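PDB 4ONZ: putative glycoside hydrolase from Bacteroides ovatus, which is a putative glycoside hydrolase of the five-bladed beta-propeller kind, its precise role not being established. Local coordinates for residues Val102-Asp114 and Ala149-Leu162. Numbering follows the deposited sequence. Where two conformers were deposited one is given.
Sequences VLFPAEDNFKDQD and ATSRDLKNWTKHGL
K159 runs alongside F110 in the opposite direction, its CB over one face of the ring, 3.9 Å from the centroid and 22° off the normal, a CH-pi contact set toward the rim. Its CG and CE run beside L103 CD1 (3.8 Å from CE), while CE lies 3.4 Å from both D108 OD2 and D114 OD2, short of both. The chain is fully extended beyond CG, which carries NZ into a cluster of three acceptors. NZ makes two salt bridges: D108 OD2 (2.9 Å) receives it on its syn lone pair, D114 OD2 (2.6 Å) on the syn side, 17° out of the carboxylate plane; its third bond, to F104 O, arrives 40° out of the carbonyl plane. The two carboxylates would be expected to keep the ammonium charged. D108 also closes an Asx turn, OD1 accepting from F110 N at the N-cap of helix 111-114. In this five-bladed beta-propeller fold, K159 belongs to strand 158-162, the outer strand of a four-stranded antiparallel blade; the segment 102-114, which begins as a beta bulge against V84 of the preceding blade, packs along it. Beyond F110, Q113 OE1 lies 3.4 Å from G161 CA, and its amide carbon rests on L162 CG. At the other end V102 CB sits 3.4 Å from K155 O and CG2 beside W157 NE1, while a water donates to V102 O and accepts from W157 N.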
loop_
_atom_site.group_PDB
_atom_site.type_symbol
_atom_site.label_atom_id
_atom_site.label_comp_id
_atom_site.label_asym_id
_atom_site.label_seq_id
_atom_site.Cartn_x
_atom_site.Cartn_y
_atom_site.Cartn_z
ATOM N N VAL A 102 14.592 -3.877 -6.863
ATOM C CA VAL A 102 15.212 -2.758 -6.144
ATOM C C VAL A 102 15.177 -2.862 -4.622
ATOM O O VAL A 102 15.800 -2.044 -3.945
ATOM C CB VAL A 102 14.636 -1.394 -6.602
ATOM C CG1 VAL A 102 14.939 -1.175 -8.078
ATOM C CG2 VAL A 102 13.137 -1.310 -6.335
ATOM N N LEU A 103 14.433 -3.828 -4.078
ATOM C CA LEU A 103 14.420 -4.086 -2.631
ATOM C C LEU A 103 14.250 -5.586 -2.484
ATOM O O LEU A 103 13.294 -6.166 -3.003
ATOM C CB LEU A 103 13.305 -3.342 -1.883
ATOM C CG LEU A 103 13.335 -3.498 -0.353
ATOM C CD1 LEU A 103 14.589 -2.895 0.244
ATOM C CD2 LEU A 103 12.126 -2.862 0.304
ATOM N N PHE A 104 15.189 -6.203 -1.786
ATOM C CA PHE A 104 15.228 -7.647 -1.655
ATOM C C PHE A 104 16.074 -8.068 -0.469
ATOM O O PHE A 104 16.863 -7.269 0.038
ATOM C CB PHE A 104 15.813 -8.224 -2.950
ATOM C CG PHE A 104 17.069 -7.521 -3.422
ATOM C CD1 PHE A 104 18.329 -7.930 -2.983
ATOM C CD2 PHE A 104 16.993 -6.461 -4.318
ATOM C CE1 PHE A 104 19.484 -7.286 -3.413
ATOM C CE2 PHE A 104 18.148 -5.813 -4.758
ATOM C CZ PHE A 104 19.394 -6.226 -4.305
ATOM N N PRO A 105 15.911 -9.323 -0.010
ATOM C CA PRO A 105 16.797 -9.759 1.062
ATOM C C PRO A 105 18.233 -9.762 0.535
ATOM O O PRO A 105 18.470 -10.205 -0.586
ATOM C CB PRO A 105 16.308 -11.168 1.422
ATOM C CG PRO A 105 15.220 -11.507 0.483
ATOM C CD PRO A 105 14.856 -10.299 -0.327
ATOM N N ALA A 106 19.159 -9.224 1.324
ATOM C CA ALA A 106 20.546 -9.073 0.899
ATOM C C ALA A 106 21.538 -9.334 2.028
ATOM O O ALA A 106 21.154 -9.705 3.135
ATOM C CB ALA A 106 20.740 -7.669 0.329
ATOM N N GLU A 107 22.826 -9.183 1.715
ATOM C CA GLU A 107 23.887 -9.366 2.693
ATOM C C GLU A 107 24.030 -8.062 3.464
ATOM O O GLU A 107 24.934 -7.268 3.217
ATOM C CB GLU A 107 25.189 -9.794 2.008
ATOM C CG GLU A 107 25.086 -11.220 1.481
ATOM C CD GLU A 107 26.378 -11.757 0.888
ATOM O OE1 GLU A 107 27.116 -10.988 0.236
ATOM O OE2 GLU A 107 26.648 -12.966 1.060
ATOM N N ASP A 108 23.105 -7.859 4.393
ATOM C CA ASP A 108 23.034 -6.635 5.175
ATOM C C ASP A 108 22.715 -6.979 6.627
ATOM O O ASP A 108 22.721 -8.156 7.001
ATOM C CB ASP A 108 21.976 -5.701 4.554
ATOM C CG ASP A 108 20.580 -6.320 4.509
ATOM O OD1 ASP A 108 20.268 -7.192 5.360
ATOM O OD2 ASP A 108 19.777 -5.905 3.629
ATOM N N ASN A 109 22.403 -5.967 7.433
ATOM C CA ASN A 109 22.118 -6.176 8.859
ATOM C C ASN A 109 20.641 -6.345 9.196
ATOM O O ASN A 109 20.234 -6.087 10.321
ATOM C CB ASN A 109 22.722 -5.017 9.667
ATOM C CG ASN A 109 24.236 -4.957 9.545
ATOM O OD1 ASN A 109 24.887 -5.959 9.237
ATOM N ND2 ASN A 109 24.807 -3.782 9.798
ATOM N N PHE A 110 19.848 -6.804 8.228
ATOM C CA PHE A 110 18.408 -6.978 8.418
ATOM C C PHE A 110 17.949 -8.386 8.030
ATOM O O PHE A 110 16.774 -8.613 7.735
ATOM C CB PHE A 110 17.674 -5.903 7.600
ATOM C CG PHE A 110 18.127 -4.514 7.927
ATOM C CD1 PHE A 110 17.639 -3.865 9.047
ATOM C CD2 PHE A 110 19.094 -3.883 7.155
ATOM C CE1 PHE A 110 18.078 -2.590 9.377
ATOM C CE2 PHE A 110 19.538 -2.609 7.477
ATOM C CZ PHE A 110 19.026 -1.963 8.590
ATOM N N LYS A 111 18.874 -9.341 8.081
ATOM C CA LYS A 111 18.566 -10.713 7.695
ATOM C C LYS A 111 17.549 -11.341 8.640
ATOM O O LYS A 111 16.736 -12.159 8.227
ATOM C CB LYS A 111 19.842 -11.571 7.645
ATOM C CG LYS A 111 20.909 -11.048 6.698
ATOM C CD LYS A 111 22.026 -12.061 6.521
ATOM C CE LYS A 111 23.211 -11.477 5.792
ATOM N NZ LYS A 111 23.974 -10.539 6.653
ATOM N N ASP A 112 17.601 -10.958 9.911
ATOM C CA ASP A 112 16.657 -11.482 10.893
ATOM C C ASP A 112 15.210 -11.124 10.542
ATOM O O ASP A 112 14.292 -11.855 10.900
ATOM C CB ASP A 112 16.991 -10.986 12.315
ATOM C CG ASP A 112 16.989 -9.466 12.433
ATOM O OD1 ASP A 112 17.575 -8.793 11.555
ATOM O OD2 ASP A 112 16.407 -8.946 13.410
ATOM N N GLN A 113 15.033 -10.020 9.813
ATOM C CA GLN A 113 13.714 -9.480 9.454
ATOM C C GLN A 113 13.136 -9.972 8.135
ATOM O O GLN A 113 11.931 -10.232 8.064
ATOM C CB GLN A 113 13.797 -7.947 9.439
ATOM C CG GLN A 113 14.088 -7.401 10.830
ATOM C CD GLN A 113 14.602 -5.977 10.862
ATOM O OE1 GLN A 113 14.384 -5.184 9.944
ATOM N NE2 GLN A 113 15.294 -5.643 11.945
ATOM N N ASP A 114 13.976 -10.103 7.102
ATOM C CA ASP A 114 13.491 -10.469 5.765
ATOM C C ASP A 114 14.079 -11.734 5.116
ATOM O O ASP A 114 13.771 -12.026 3.966
ATOM C CB ASP A 114 13.590 -9.268 4.817
ATOM C CG ASP A 114 15.016 -8.771 4.626
ATOM O OD1 ASP A 114 15.962 -9.548 4.881
ATOM O OD2 ASP A 114 15.186 -7.607 4.185
ATOM N N ALA A 149 12.069 1.611 4.532
ATOM C CA ALA A 149 13.225 1.827 3.656
ATOM C C ALA A 149 13.103 3.233 3.079
ATOM O O ALA A 149 11.994 3.754 2.957
ATOM C CB ALA A 149 13.272 0.804 2.517
ATOM N N THR A 150 14.230 3.866 2.769
ATOM C CA THR A 150 14.210 5.194 2.161
ATOM C C THR A 150 15.050 5.203 0.892
ATOM O O THR A 150 15.914 4.344 0.677
ATOM C CB THR A 150 14.711 6.312 3.111
ATOM O OG1 THR A 150 16.055 6.040 3.528
ATOM C CG2 THR A 150 13.813 6.430 4.347
ATOM N N SER A 151 14.764 6.177 0.044
ATOM C CA SER A 151 15.479 6.360 -1.199
ATOM C C SER A 151 15.278 7.769 -1.715
ATOM O O SER A 151 14.282 8.420 -1.409
ATOM C CB SER A 151 14.974 5.374 -2.254
ATOM O OG SER A 151 15.716 5.504 -3.455
ATOM N N ARG A 152 16.243 8.238 -2.494
ATOM C CA ARG A 152 16.115 9.516 -3.172
ATOM C C ARG A 152 15.925 9.348 -4.671
ATOM O O ARG A 152 15.381 10.241 -5.318
ATOM C CB ARG A 152 17.298 10.433 -2.853
ATOM C CG ARG A 152 17.155 11.037 -1.475
ATOM C CD ARG A 152 18.149 12.150 -1.196
ATOM N NE ARG A 152 17.584 12.996 -0.155
ATOM C CZ ARG A 152 16.746 14.015 -0.374
ATOM N NH1 ARG A 152 16.384 14.364 -1.608
ATOM N NH2 ARG A 152 16.270 14.699 0.655
ATOM N N ASP A 153 16.361 8.216 -5.223
ATOM C CA ASP A 153 16.237 7.959 -6.664
ATOM C C ASP A 153 15.246 6.856 -7.035
ATOM O O ASP A 153 15.030 6.609 -8.222
ATOM C CB ASP A 153 17.613 7.672 -7.292
ATOM C CG ASP A 153 18.250 6.374 -6.794
ATOM O OD1 ASP A 153 17.634 5.617 -6.006
ATOM O OD2 ASP A 153 19.395 6.105 -7.211
ATOM N N LEU A 154 14.665 6.197 -6.028
ATOM C CA LEU A 154 13.677 5.109 -6.196
ATOM C C LEU A 154 14.232 3.753 -6.666
ATOM O O LEU A 154 13.484 2.775 -6.771
ATOM C CB LEU A 154 12.513 5.549 -7.095
ATOM C CG LEU A 154 11.723 6.754 -6.573
ATOM C CD1 LEU A 154 10.730 7.248 -7.608
ATOM C CD2 LEU A 154 11.014 6.394 -5.274
ATOM N N LYS A 155 15.529 3.699 -6.945
ATOM C CA LYS A 155 16.202 2.475 -7.381
ATOM C C LYS A 155 17.135 1.941 -6.296
ATOM O O LYS A 155 17.294 0.731 -6.150
ATOM C CB LYS A 155 16.982 2.755 -8.670
ATOM C CG LYS A 155 16.102 3.217 -9.821
ATOM C CD LYS A 155 16.936 3.748 -10.980
ATOM C CE LYS A 155 16.054 4.205 -12.129
ATOM N NZ LYS A 155 16.876 4.785 -13.224
ATOM N N ASN A 156 17.759 2.862 -5.555
ATOM C CA ASN A 156 18.654 2.499 -4.469
ATOM C C ASN A 156 17.973 2.784 -3.133
ATOM O O ASN A 156 17.825 3.929 -2.720
ATOM C CB ASN A 156 19.978 3.227 -4.636
ATOM C CG ASN A 156 20.708 2.783 -5.888
ATOM O OD1 ASN A 156 21.127 1.630 -5.994
ATOM N ND2 ASN A 156 20.850 3.687 -6.848
ATOM N N TRP A 157 17.521 1.706 -2.489
ATOM C CA TRP A 157 16.795 1.767 -1.207
ATOM C C TRP A 157 17.674 1.399 -0.035
ATOM O O TRP A 157 18.444 0.451 -0.118
ATOM C CB TRP A 157 15.562 0.840 -1.233
ATOM C CG TRP A 157 14.549 1.348 -2.194
ATOM C CD1 TRP A 157 14.466 1.068 -3.518
ATOM C CD2 TRP A 157 13.510 2.287 -1.912
ATOM N NE1 TRP A 157 13.434 1.777 -4.090
ATOM C CE2 TRP A 157 12.823 2.524 -3.118
ATOM C CE3 TRP A 157 13.089 2.948 -0.752
ATOM C CZ2 TRP A 157 11.753 3.410 -3.206
ATOM C CZ3 TRP A 157 12.014 3.823 -0.835
ATOM C CH2 TRP A 157 11.354 4.041 -2.049
ATOM N N THR A 158 17.552 2.154 1.053
ATOM C CA THR A 158 18.295 1.895 2.278
ATOM C C THR A 158 17.298 1.396 3.326
ATOM O O THR A 158 16.335 2.088 3.618
ATOM C CB THR A 158 18.967 3.187 2.796
ATOM O OG1 THR A 158 19.829 3.709 1.784
ATOM C CG2 THR A 158 19.773 2.930 4.065
ATOM N N LYS A 159 17.505 0.190 3.859
ATOM C CA LYS A 159 16.611 -0.352 4.898
ATOM C C LYS A 159 16.940 0.351 6.197
ATOM O O LYS A 159 18.091 0.681 6.438
ATOM C CB LYS A 159 16.800 -1.864 5.073
ATOM C CG LYS A 159 16.422 -2.682 3.842
ATOM C CD LYS A 159 16.768 -4.151 4.000
ATOM C CE LYS A 159 16.616 -4.916 2.691
ATOM N NZ LYS A 159 17.041 -6.333 2.814
ATOM N N HIS A 160 15.935 0.607 7.018
ATOM C CA HIS A 160 16.154 1.218 8.328
ATOM C C HIS A 160 15.628 0.355 9.475
ATOM O O HIS A 160 15.696 0.755 10.630
ATOM C CB HIS A 160 15.547 2.610 8.374
ATOM C CG HIS A 160 16.239 3.580 7.482
ATOM N ND1 HIS A 160 17.393 4.238 7.853
ATOM C CD2 HIS A 160 15.949 4.002 6.230
ATOM C CE1 HIS A 160 17.791 5.012 6.862
ATOM N NE2 HIS A 160 16.930 4.890 5.868
ATOM N N GLY A 161 15.144 -0.838 9.151
ATOM C CA GLY A 161 14.668 -1.778 10.155
ATOM C C GLY A 161 13.169 -1.709 10.360
ATOM O O GLY A 161 12.445 -1.186 9.526
ATOM N N LEU A 162 12.703 -2.237 11.482
ATOM C CA LEU A 162 11.259 -2.281 11.745
ATOM C C LEU A 162 10.707 -0.941 12.195
ATOM O O LEU A 162 11.338 -0.233 12.965
ATOM C CB LEU A 162 10.947 -3.336 12.807
ATOM C CG LEU A 162 11.432 -4.736 12.449
ATOM C CD1 LEU A 162 11.054 -5.697 13.559
ATOM C CD2 LEU A 162 10.857 -5.180 11.109
HETATM O O HOH W 1 18.199 -0.997 -3.377
HETATM O O HOH W 2 14.797 -2.919 13.466
#